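Local coordinates for biofilm-associated surface protein (Staphylococcus aureus, PDB 7C7U) that probably promotes cell adhesion and biofilm formation at the staphylococcal surface and binds several calcium ions in its folded form, at residues 184-189 / 361-366; 192-197 / 254-259; 412-417 / 421-426; 343-346 / 350-353. All coordinates share one frame; numbering follows the deposited sequence.

Contact 1: 184-189 / 361-366; sequences SGYFLT and DFTFAG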
loop_
_atom_site.group_PDB
_atom_site.type_symbol
_atom_site.label_atom_id
_atom_site.label_comp_id
_atom_site.label_asym_id
_atom_site.label_seq_id
_atom_site.Cartn_x
_atom_site.Cartn_y
_atom_site.Cartn_z
ATOM N N SER A 184 11.525 4.544 11.329
ATOM C CA SER A 184 10.572 5.620 11.596
ATOM C C SER A 184 10.716 6.028 13.058
ATOM O O SER A 184 11.635 5.581 13.752
ATOM C CB SER A 184 9.136 5.205 11.246
ATOM O OG SER A 184 8.695 4.060 11.983
ATOM N N GLY A 185 9.808 6.885 13.517
ATOM C CA GLY A 185 9.807 7.381 14.884
ATOM C C GLY A 185 9.030 8.685 15.002
ATOM O O GLY A 185 8.232 9.040 14.132
ATOM N N TYR A 186 9.275 9.392 16.104
ATOM C CA TYR A 186 8.667 10.694 16.271
ATOM C C TYR A 186 9.569 11.527 17.160
ATOM O O TYR A 186 10.293 10.983 17.996
ATOM C CB TYR A 186 7.251 10.613 16.857
ATOM C CG TYR A 186 7.123 9.851 18.164
ATOM C CD1 TYR A 186 7.188 10.515 19.391
ATOM C CD2 TYR A 186 6.894 8.487 18.177
ATOM C CE1 TYR A 186 7.048 9.823 20.586
ATOM C CE2 TYR A 186 6.742 7.789 19.367
ATOM C CZ TYR A 186 6.833 8.471 20.569
ATOM O OH TYR A 186 6.697 7.792 21.758
ATOM N N PHE A 187 9.527 12.844 16.945
ATOM C CA PHE A 187 10.295 13.788 17.750
ATOM C C PHE A 187 9.730 13.856 19.154
ATOM O O PHE A 187 8.512 13.839 19.350
ATOM C CB PHE A 187 10.250 15.178 17.133
ATOM C CG PHE A 187 10.921 15.276 15.804
ATOM C CD1 PHE A 187 12.297 15.458 15.717
ATOM C CD2 PHE A 187 10.169 15.224 14.631
ATOM C CE1 PHE A 187 12.910 15.570 14.477
ATOM C CE2 PHE A 187 10.773 15.340 13.398
ATOM C CZ PHE A 187 12.151 15.494 13.314
ATOM N N LEU A 188 10.614 13.940 20.139
ATOM C CA LEU A 188 10.183 14.025 21.522
ATOM C C LEU A 188 9.918 15.483 21.869
ATOM O O LEU A 188 10.724 16.360 21.538
ATOM C CB LEU A 188 11.226 13.426 22.465
ATOM C CG LEU A 188 11.547 11.951 22.241
ATOM C CD1 LEU A 188 12.523 11.404 23.262
ATOM C CD2 LEU A 188 10.263 11.118 22.211
ATOM N N THR A 189 8.773 15.739 22.483
ATOM C CA THR A 189 8.410 17.063 22.976
ATOM C C THR A 189 8.135 16.974 24.465
ATOM O O THR A 189 8.166 15.889 25.062
ATOM C CB THR A 189 7.167 17.620 22.267
ATOM O OG1 THR A 189 6.005 16.904 22.710
ATOM C CG2 THR A 189 7.302 17.549 20.754
ATOM N N ASP A 361 -2.032 7.245 12.149
ATOM C CA ASP A 361 -0.688 6.924 12.628
ATOM C C ASP A 361 -0.751 6.289 14.007
ATOM O O ASP A 361 -1.487 6.759 14.881
ATOM C CB ASP A 361 0.169 8.183 12.708
ATOM C CG ASP A 361 0.487 8.743 11.354
ATOM O OD1 ASP A 361 0.687 7.939 10.416
ATOM O OD2 ASP A 361 0.521 9.980 11.221
ATOM N N PHE A 362 0.054 5.240 14.214
ATOM C CA PHE A 362 0.228 4.646 15.529
ATOM C C PHE A 362 1.703 4.695 15.901
ATOM O O PHE A 362 2.566 4.479 15.052
ATOM C CB PHE A 362 -0.285 3.213 15.585
ATOM C CG PHE A 362 -1.712 3.072 15.081
ATOM C CD1 PHE A 362 -1.965 2.924 13.734
ATOM C CD2 PHE A 362 -2.774 3.137 15.957
ATOM C CE1 PHE A 362 -3.278 2.823 13.248
ATOM C CE2 PHE A 362 -4.086 3.031 15.485
ATOM C CZ PHE A 362 -4.327 2.872 14.134
ATOM N N THR A 363 1.984 5.005 17.156
ATOM C CA THR A 363 3.363 5.196 17.591
ATOM C C THR A 363 3.719 4.195 18.672
ATOM O O THR A 363 2.847 3.693 19.384
ATOM C CB THR A 363 3.595 6.633 18.070
ATOM O OG1 THR A 363 2.598 6.985 19.018
ATOM C CG2 THR A 363 3.522 7.597 16.887
ATOM N N PHE A 364 5.021 3.875 18.745
ATOM C CA PHE A 364 5.560 2.855 19.633
ATOM C C PHE A 364 6.912 3.330 20.153
ATOM O O PHE A 364 7.537 4.221 19.564
ATOM C CB PHE A 364 5.746 1.515 18.924
ATOM C CG PHE A 364 4.565 1.120 18.097
ATOM C CD1 PHE A 364 4.392 1.648 16.827
ATOM C CD2 PHE A 364 3.604 0.280 18.619
ATOM C CE1 PHE A 364 3.268 1.304 16.066
ATOM C CE2 PHE A 364 2.485 -0.059 17.866
ATOM C CZ PHE A 364 2.327 0.457 16.596
ATOM N N ALA A 365 7.338 2.731 21.263
ATOM C CA ALA A 365 8.664 3.000 21.840
ATOM C C ALA A 365 9.207 1.743 22.512
ATOM O O ALA A 365 8.446 0.888 22.986
ATOM C CB ALA A 365 8.639 4.170 22.846
ATOM N N GLY A 366 10.540 1.657 22.574
ATOM C CA GLY A 366 11.216 0.570 23.258
ATOM C C GLY A 366 12.532 1.088 23.812
ATOM O O GLY A 366 13.120 2.021 23.265
#

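Contact 2: 192-197 / 254-259; sequences DDDLVN and NYQIDK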
loop_
_atom_site.group_PDB
_atom_site.type_symbol
_atom_site.label_atom_id
_atom_site.label_comp_id
_atom_site.label_asym_id
_atom_site.label_seq_id
_atom_site.Cartn_x
_atom_site.Cartn_y
_atom_site.Cartn_z
ATOM N N ASP A 192 5.899 14.204 25.695
ATOM C CA ASP A 192 6.446 12.864 25.911
ATOM C C ASP A 192 7.213 12.809 27.233
ATOM O O ASP A 192 8.393 12.474 27.301
ATOM C CB ASP A 192 7.315 12.487 24.716
ATOM C CG ASP A 192 6.543 12.611 23.414
ATOM O OD1 ASP A 192 5.551 11.886 23.302
ATOM O OD2 ASP A 192 6.879 13.445 22.533
ATOM N N ASP A 193 6.486 13.103 28.314
ATOM C CA ASP A 193 7.171 13.421 29.561
ATOM C C ASP A 193 7.850 12.199 30.167
ATOM O O ASP A 193 8.932 12.327 30.756
ATOM C CB ASP A 193 6.199 14.084 30.547
ATOM C CG ASP A 193 4.931 13.284 30.761
ATOM O OD1 ASP A 193 4.581 12.455 29.895
ATOM O OD2 ASP A 193 4.259 13.513 31.791
ATOM N N ASP A 194 7.283 11.003 29.997
ATOM C CA ASP A 194 7.946 9.837 30.573
ATOM C C ASP A 194 9.249 9.518 29.838
ATOM O O ASP A 194 10.279 9.244 30.477
ATOM C CB ASP A 194 6.997 8.639 30.614
ATOM C CG ASP A 194 6.473 8.212 29.241
ATOM O OD1 ASP A 194 6.406 9.006 28.268
ATOM O OD2 ASP A 194 6.100 7.037 29.167
ATOM N N LEU A 195 9.239 9.606 28.507
ATOM C CA LEU A 195 10.450 9.358 27.728
ATOM C C LEU A 195 11.497 10.454 27.948
ATOM O O LEU A 195 12.699 10.177 27.924
ATOM C CB LEU A 195 10.100 9.224 26.246
ATOM C CG LEU A 195 9.142 8.077 25.869
ATOM C CD1 LEU A 195 9.018 7.907 24.343
ATOM C CD2 LEU A 195 9.546 6.746 26.492
ATOM N N VAL A 196 11.065 11.707 28.116
ATOM C CA VAL A 196 12.003 12.796 28.388
ATOM C C VAL A 196 12.688 12.595 29.737
ATOM O O VAL A 196 13.904 12.812 29.872
ATOM C CB VAL A 196 11.274 14.156 28.321
ATOM C CG1 VAL A 196 12.091 15.262 29.034
ATOM C CG2 VAL A 196 11.003 14.538 26.882
ATOM N N ASN A 197 11.929 12.172 30.758
ATOM C CA ASN A 197 12.542 11.898 32.057
ATOM C C ASN A 197 13.551 10.760 31.967
ATOM O O ASN A 197 14.553 10.746 32.698
ATOM C CB ASN A 197 11.472 11.574 33.101
ATOM C CG ASN A 197 10.606 12.778 33.446
ATOM O OD1 ASN A 197 10.871 13.894 33.001
ATOM N ND2 ASN A 197 9.560 12.554 34.238
ATOM N N ASN A 254 11.683 -2.632 27.875
ATOM C CA ASN A 254 10.455 -1.883 28.111
ATOM C C ASN A 254 9.865 -1.476 26.770
ATOM O O ASN A 254 10.601 -1.125 25.845
ATOM C CB ASN A 254 10.743 -0.628 28.964
ATOM C CG ASN A 254 11.500 -0.952 30.235
ATOM O OD1 ASN A 254 10.909 -1.091 31.304
ATOM N ND2 ASN A 254 12.824 -1.107 30.119
ATOM N N TYR A 255 8.539 -1.510 26.653
ATOM C CA TYR A 255 7.911 -1.288 25.356
ATOM C C TYR A 255 6.592 -0.545 25.555
ATOM O O TYR A 255 5.928 -0.685 26.584
ATOM C CB TYR A 255 7.721 -2.636 24.590
ATOM C CG TYR A 255 7.195 -3.731 25.485
ATOM C CD1 TYR A 255 5.822 -3.932 25.626
ATOM C CD2 TYR A 255 8.059 -4.513 26.242
ATOM C CE1 TYR A 255 5.331 -4.910 26.479
ATOM C CE2 TYR A 255 7.587 -5.485 27.105
ATOM C CZ TYR A 255 6.220 -5.676 27.227
ATOM O OH TYR A 255 5.741 -6.641 28.091
ATOM N N GLN A 256 6.257 0.303 24.586
ATOM C CA GLN A 256 5.022 1.081 24.601
ATOM C C GLN A 256 4.271 0.791 23.308
ATOM O O GLN A 256 4.800 1.020 22.216
ATOM C CB GLN A 256 5.315 2.580 24.749
ATOM C CG GLN A 256 6.147 2.932 26.028
ATOM C CD GLN A 256 6.186 4.435 26.339
ATOM O OE1 GLN A 256 5.991 5.269 25.456
ATOM N NE2 GLN A 256 6.463 4.784 27.605
ATOM N N ILE A 257 3.048 0.274 23.423
ATOM C CA ILE A 257 2.214 -0.045 22.258
ATOM C C ILE A 257 1.088 0.983 22.201
ATOM O O ILE A 257 0.412 1.218 23.206
ATOM C CB ILE A 257 1.665 -1.484 22.331
ATOM C CG1 ILE A 257 2.775 -2.486 22.660
ATOM C CG2 ILE A 257 0.928 -1.906 21.013
ATOM C CD1 ILE A 257 3.868 -2.584 21.587
ATOM N N ASP A 258 0.906 1.611 21.039
ATOM C CA ASP A 258 -0.127 2.629 20.868
ATOM C C ASP A 258 -1.471 2.136 21.397
ATOM O O ASP A 258 -1.969 1.087 20.976
ATOM C CB ASP A 258 -0.246 2.992 19.385
ATOM C CG ASP A 258 -1.043 4.259 19.156
ATOM O OD1 ASP A 258 -2.204 4.336 19.609
ATOM O OD2 ASP A 258 -0.515 5.190 18.529
ATOM N N LYS A 259 -2.038 2.893 22.336
ATOM C CA LYS A 259 -3.293 2.514 22.984
ATOM C C LYS A 259 -4.438 2.280 21.977
ATOM O O LYS A 259 -5.319 1.451 22.225
ATOM C CB LYS A 259 -3.675 3.585 24.008
ATOM C CG LYS A 259 -3.954 4.948 23.412
ATOM C CD LYS A 259 -4.244 5.971 24.516
ATOM C CE LYS A 259 -4.636 7.317 23.925
ATOM N NZ LYS A 259 -5.878 7.159 23.085
HETATM O O HOH W 1 5.359 7.945 25.966
#

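Contact 3: 412-417 / 421-426; sequences DTDGDG and GDEVVN. With CA (calcium ion), chain F; CA (calcium ion), chain G.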
loop_
_atom_site.group_PDB
_atom_site.type_symbol
_atom_site.label_atom_id
_atom_site.label_comp_id
_atom_site.label_asym_id
_atom_site.label_seq_id
_atom_site.Cartn_x
_atom_site.Cartn_y
_atom_site.Cartn_z
ATOM N N ASP A 412 -12.916 2.148 -6.919
ATOM C CA ASP A 412 -13.671 1.187 -7.766
ATOM C C ASP A 412 -12.760 0.858 -8.950
ATOM O O ASP A 412 -12.929 1.381 -10.053
ATOM C CB ASP A 412 -15.018 1.764 -8.200
ATOM C CG ASP A 412 -15.830 0.792 -9.054
ATOM O OD1 ASP A 412 -15.508 -0.421 -9.075
ATOM O OD2 ASP A 412 -16.783 1.254 -9.710
ATOM N N THR A 413 -11.753 0.012 -8.687
ATOM C CA THR A 413 -10.671 -0.192 -9.647
ATOM C C THR A 413 -11.174 -0.660 -11.002
ATOM O O THR A 413 -10.672 -0.202 -12.038
ATOM C CB THR A 413 -9.660 -1.188 -9.076
ATOM O OG1 THR A 413 -9.065 -0.639 -7.892
ATOM C CG2 THR A 413 -8.588 -1.562 -10.095
ATOM N N ASP A 414 -12.160 -1.567 -11.019
ATOM C CA ASP A 414 -12.611 -2.183 -12.264
ATOM C C ASP A 414 -13.731 -1.401 -12.950
ATOM O O ASP A 414 -14.157 -1.797 -14.043
ATOM C CB ASP A 414 -12.989 -3.664 -12.055
ATOM C CG ASP A 414 -14.029 -3.874 -10.998
ATOM O OD1 ASP A 414 -15.005 -3.098 -10.932
ATOM O OD2 ASP A 414 -13.897 -4.854 -10.251
ATOM N N GLY A 415 -14.275 -0.369 -12.292
ATOM C CA GLY A 415 -15.338 0.458 -12.840
ATOM C C GLY A 415 -16.751 -0.075 -12.760
ATOM O O GLY A 415 -17.660 0.561 -13.308
ATOM N N ASP A 416 -16.991 -1.191 -12.082
ATOM C CA ASP A 416 -18.310 -1.817 -12.155
ATOM C C ASP A 416 -19.312 -1.235 -11.156
ATOM O O ASP A 416 -20.447 -1.723 -11.080
ATOM C CB ASP A 416 -18.187 -3.337 -11.955
ATOM C CG ASP A 416 -17.818 -3.725 -10.503
ATOM O OD1 ASP A 416 -17.596 -2.825 -9.641
ATOM O OD2 ASP A 416 -17.745 -4.945 -10.236
ATOM N N GLY A 417 -18.929 -0.216 -10.388
ATOM C CA GLY A 417 -19.841 0.399 -9.453
ATOM C C GLY A 417 -19.874 -0.226 -8.075
ATOM O O GLY A 417 -20.492 0.344 -7.165
ATOM N N GLY A 421 -13.272 -2.628 -1.397
ATOM C CA GLY A 421 -13.508 -3.327 -0.142
ATOM C C GLY A 421 -14.837 -4.060 -0.117
ATOM O O GLY A 421 -14.913 -5.226 0.285
ATOM N N ASP A 422 -15.908 -3.388 -0.554
ATOM C CA ASP A 422 -17.204 -4.054 -0.648
ATOM C C ASP A 422 -17.092 -5.339 -1.464
ATOM O O ASP A 422 -17.576 -6.399 -1.055
ATOM C CB ASP A 422 -18.232 -3.113 -1.285
ATOM C CG ASP A 422 -18.562 -1.938 -0.408
ATOM O OD1 ASP A 422 -18.544 -2.102 0.833
ATOM O OD2 ASP A 422 -18.838 -0.853 -0.964
ATOM N N GLU A 423 -16.402 -5.275 -2.595
ATOM C CA GLU A 423 -16.252 -6.470 -3.416
ATOM C C GLU A 423 -15.517 -7.578 -2.669
ATOM O O GLU A 423 -15.972 -8.729 -2.639
ATOM C CB GLU A 423 -15.544 -6.106 -4.716
ATOM C CG GLU A 423 -16.478 -5.329 -5.648
ATOM C CD GLU A 423 -16.248 -5.655 -7.090
ATOM O OE1 GLU A 423 -15.680 -4.793 -7.799
ATOM O OE2 GLU A 423 -16.618 -6.784 -7.515
ATOM N N VAL A 424 -14.387 -7.249 -2.037
ATOM C CA VAL A 424 -13.631 -8.283 -1.340
ATOM C C VAL A 424 -14.442 -8.836 -0.182
ATOM O O VAL A 424 -14.484 -10.054 0.043
ATOM C CB VAL A 424 -12.271 -7.736 -0.866
ATOM C CG1 VAL A 424 -11.652 -8.674 0.170
ATOM C CG2 VAL A 424 -11.340 -7.554 -2.044
ATOM N N VAL A 425 -15.131 -7.964 0.541
ATOM C CA VAL A 425 -15.755 -8.314 1.814
ATOM C C VAL A 425 -17.230 -8.664 1.660
ATOM O O VAL A 425 -17.706 -9.641 2.239
ATOM C CB VAL A 425 -15.567 -7.157 2.820
ATOM C CG1 VAL A 425 -16.318 -7.446 4.101
ATOM C CG2 VAL A 425 -14.086 -6.965 3.110
ATOM N N ASN A 426 -17.981 -7.864 0.907
ATOM C CA ASN A 426 -19.433 -8.030 0.902
ATOM C C ASN A 426 -19.875 -8.949 -0.233
ATOM O O ASN A 426 -20.496 -9.987 0.014
ATOM C CB ASN A 426 -20.128 -6.665 0.817
ATOM C CG ASN A 426 -21.604 -6.725 1.220
ATOM O OD1 ASN A 426 -22.032 -7.605 1.969
ATOM N ND2 ASN A 426 -22.379 -5.778 0.725
HETATM CA CA CA F . -15.579 -2.643 -8.613
HETATM CA CA CA G . -15.807 -6.512 -9.788
#

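Contact 4: 343-346 / 350-353; sequences AKYD and NLIR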
loop_
_atom_site.group_PDB
_atom_site.type_symbol
_atom_site.label_atom_id
_atom_site.label_comp_id
_atom_site.label_asym_id
_atom_site.label_seq_id
_atom_site.Cartn_x
_atom_site.Cartn_y
_atom_site.Cartn_z
ATOM N N ALA A 343 -17.160 2.994 11.266
ATOM C CA ALA A 343 -17.659 3.181 9.914
ATOM C C ALA A 343 -19.127 2.778 9.868
ATOM O O ALA A 343 -19.575 1.897 10.608
ATOM C CB ALA A 343 -16.862 2.369 8.893
ATOM N N LYS A 344 -19.879 3.432 8.994
ATOM C CA LYS A 344 -21.280 3.091 8.801
ATOM C C LYS A 344 -21.442 2.408 7.451
ATOM O O LYS A 344 -20.635 2.605 6.537
ATOM C CB LYS A 344 -22.187 4.326 8.876
ATOM C CG LYS A 344 -22.191 5.060 10.224
ATOM C CD LYS A 344 -23.050 6.327 10.113
ATOM C CE LYS A 344 -22.935 7.251 11.309
ATOM N NZ LYS A 344 -23.745 6.801 12.475
ATOM N N TYR A 345 -22.483 1.586 7.343
ATOM C CA TYR A 345 -22.759 0.814 6.143
ATOM C C TYR A 345 -24.203 1.055 5.720
ATOM O O TYR A 345 -25.073 1.299 6.559
ATOM C CB TYR A 345 -22.490 -0.686 6.378
ATOM C CG TYR A 345 -21.054 -0.948 6.774
ATOM C CD1 TYR A 345 -20.097 -1.277 5.820
ATOM C CD2 TYR A 345 -20.650 -0.832 8.097
ATOM C CE1 TYR A 345 -18.774 -1.491 6.181
ATOM C CE2 TYR A 345 -19.336 -1.047 8.465
ATOM C CZ TYR A 345 -18.405 -1.374 7.504
ATOM O OH TYR A 345 -17.098 -1.581 7.879
ATOM N N ASP A 346 -24.449 1.014 4.414
ATOM C CA ASP A 346 -25.783 1.301 3.901
ATOM C C ASP A 346 -26.676 0.060 4.008
ATOM O O ASP A 346 -26.286 -0.970 4.572
ATOM C CB ASP A 346 -25.697 1.844 2.472
ATOM C CG ASP A 346 -25.181 0.824 1.457
ATOM O OD1 ASP A 346 -25.199 -0.398 1.722
ATOM O OD2 ASP A 346 -24.763 1.271 0.366
ATOM N N ASN A 350 -22.921 -2.081 2.341
ATOM C CA ASN A 350 -21.738 -1.492 1.730
ATOM C C ASN A 350 -21.220 -0.307 2.538
ATOM O O ASN A 350 -21.994 0.466 3.112
ATOM C CB ASN A 350 -22.036 -1.069 0.294
ATOM C CG ASN A 350 -22.217 -2.249 -0.613
ATOM O OD1 ASN A 350 -21.546 -3.269 -0.448
ATOM N ND2 ASN A 350 -23.138 -2.137 -1.572
ATOM N N LEU A 351 -19.895 -0.185 2.588
ATOM C CA LEU A 351 -19.259 0.887 3.334
ATOM C C LEU A 351 -19.662 2.264 2.813
ATOM O O LEU A 351 -19.572 2.549 1.614
ATOM C CB LEU A 351 -17.737 0.720 3.267
ATOM C CG LEU A 351 -16.931 1.965 3.619
ATOM C CD1 LEU A 351 -17.053 2.225 5.103
ATOM C CD2 LEU A 351 -15.464 1.773 3.190
ATOM N N ILE A 352 -20.098 3.126 3.728
ATOM C CA ILE A 352 -20.269 4.542 3.415
ATOM C C ILE A 352 -18.900 5.199 3.555
ATOM O O ILE A 352 -18.422 5.424 4.670
ATOM C CB ILE A 352 -21.314 5.202 4.321
ATOM C CG1 ILE A 352 -22.680 4.529 4.117
ATOM C CG2 ILE A 352 -21.389 6.722 4.063
ATOM C CD1 ILE A 352 -23.720 4.896 5.189
ATOM N N ARG A 353 -18.278 5.518 2.416
ATOM C CA ARG A 353 -16.867 5.899 2.374
ATOM C C ARG A 353 -16.581 7.140 3.217
ATOM O O ARG A 353 -15.485 7.282 3.779
ATOM C CB ARG A 353 -16.486 6.133 0.916
ATOM C CG ARG A 353 -16.704 4.894 0.049
ATOM C CD ARG A 353 -16.238 5.097 -1.376
ATOM N NE ARG A 353 -14.987 5.823 -1.490
ATOM C CZ ARG A 353 -14.863 7.015 -2.065
ATOM N NH1 ARG A 353 -15.915 7.632 -2.576
ATOM N NH2 ARG A 353 -13.674 7.583 -2.146
HETATM O O HOH W 2 -21.997 2.525 0.250
HETATM O O HOH W 3 -24.352 0.501 -2.099
#

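Contact 1: 184-189 / 361-366
Tyr186 projects from strand 184-187 and brings CD2 and CE2 of its ring against Thr363 of strand 361-366. Its CB leaves the backbone toward the other strand, and the first torsion (chi1 54°) sets CG between the backbone N and the carbonyl carbon, which directs the ring toward strand 361-366. Farther out, Tyr186 CD2 meets the methyl CG2 of Thr363 at 3.7 Å. The next ring atom, Tyr186 CE2, lies 3.6 Å from Thr363 CB; the threonine comes at the ring obliquely, and the two side chains cross at about a right angle. Tyr186 CE2 also has Phe364 O at 3.7 Å, at the ring edge and near its plane. At the tip, Tyr186 OH comes to 4.3 Å from Ala365 CB. No hydrogen bond links the segments; the contact is packing beside the calcium site of Asp77, Asn161, Lys162 and Asn164. The strands run almost perpendicular, 89° apart, and their axes approach to 7.6 Å, as where separate sheets meet. Strand 183-187 belongs to the large N-terminal mixed sheet and 359-369 to a four-stranded antiparallel sheet; Leu195 of helix 193-199 packs on both Tyr186 and Ala365, while strand 381-388 flanks Thr363 through Thr384.

Contact 2: 192-197 / 254-259
Asp194, near the start of a short helix, and Gln256, on a neighbouring strand, meet through their flat polar ends. The direct hydrogen bond runs from Gln256 NE2 to Asp194 OD2, 2.8 Å long and somewhat bent (145° at the hydrogen). It uses the syn side of OD2, with the donor 30° out of the carboxylate plane; relative to Gln256, the partner lies close to the amide plane. The two planes are only 17° apart, so carboxylate and amide lie nearly parallel in orientation, though the donor sits off the carboxylate plane. A water completes the pairing, donating to Asp194 OD1 at 2.7 Å and to Gln256 OE1 at 2.8 Å. Within the helix, Leu195 N gives OD1 a weak bond as well. Van der Waals contact comes from Leu195, whose methyl CD2 lies 3.8 Å from the amide nitrogen NE2 of Gln256, with the two side chains sliding past each other in opposite directions. Gln256 spans the distance with a chain extended beyond CG, and its strand hydrogen-bonds by backbone to Ala365. Both ends of the amide are thus fixed, NE2 as donor and OE1 as acceptor, which defines its rotation. The carboxylate only accepts in these bonds, consistent with an ionised Asp194.

Contact 3: 412-417 / 421-426
Asp414 and Asp416 face Glu423 across two calcium ions in an EF-hand-like loop, whose ligands Asp412, Asp414, Asp416, Lys418 and Glu423 follow the spacing of the classic motif. Asp412 opens the loop: OD1 binds the first ion (chain F), while OD2 takes a hydrogen bond from Gly417 N at 2.7 Å and so ties the start of the loop to its middle. A type I turn from Asp412 to Gly415 follows. Asp414 divides its carboxylate, OD1 going to the first ion at 2.4 Å and OD2 to the second (chain G) at 2.6 Å. Its OD1 also accepts from Asp416 N at 3.0 Å, an Asx turn. Asp416 bridges likewise, with OD1 on the first ion and OD2 on the second at 2.5 Å. The close oxygens of these acids are held together by the metals. Lys418 O completes the first site; Ser430, Val433 and Glu509 complete the second. From helix 421-426, Glu423 comes in from the opposite direction, its chain bent at chi2 (-145°), and its OE2, which binds the second ion at 2.4 Å, is hydrogen-bonded to Thr429. Glu423 OE1 bridges both metals, 2.3 Å from the first calcium and 2.6 Å from the second.

Contact 4: 343-346 / 350-353
A small hairpin-like turn in the long loop between strands 323-331 and 359-369 brings Tyr345 beside Leu351, a single antiparallel bridge of the non-hydrogen-bonded kind. The bonds fall on the neighbouring pairs: Ile352 N donates to Lys344 O at 2.9 Å, and Asp346 N to Asn350 O at 2.8 Å, the latter in the carbonyl plane. Asn350 O is used again by a CA-H...O contact from Tyr345 CA. Asp346 fastens the turn, its OD1 taking Asn350 N at 2.9 Å from above the carboxylate plane; a chi1 of 66° folds the carboxylate back over the turn to meet it. Its OD2 accepts from two waters, one leading to Leu351 O and the other to Asn350 ND2. On one face the Tyr345 ring lies across Leu351, Tyr345 CD1 at 3.4 Å from Leu351 CA and CE1 at 3.8 Å from Leu351 CB. Leu351 CD1 also meets Ala343 CB at 3.8 Å; on the other face, Ile352 CD1 lies 4.0 Å from Lys344 CB. Although the turn lies at the surface, it docks on helix 420-427: Asp422 OD1 accepts from Leu351 N, and the Asn350 amide bonds to Asn426 and Tyr427.

After the earlier strands of the N-terminal sheet, the chain reaches strand 183-187 and helix 193-199, the opening halves of contacts 1 and 2. Contact 2 closes first, at strand 252-257, inside the larger loop that contact 1 closes at strand 359-369. Contact 4, a local turn, lies in that same outer loop, after contact 2. Contact 3 follows beyond contact 1. No pair crosses. Contacts 1 and 2 join the N-terminal sheet and helix to the four-stranded sheet that holds strands 252-257 and 359-369, where Ala365 O meets Gln256 N. Contacts 3 and 4 touch, their centres about 13 Å apart, linking the calcium loop and helix 420-427 to the loop between strands 323-331 and 359-369.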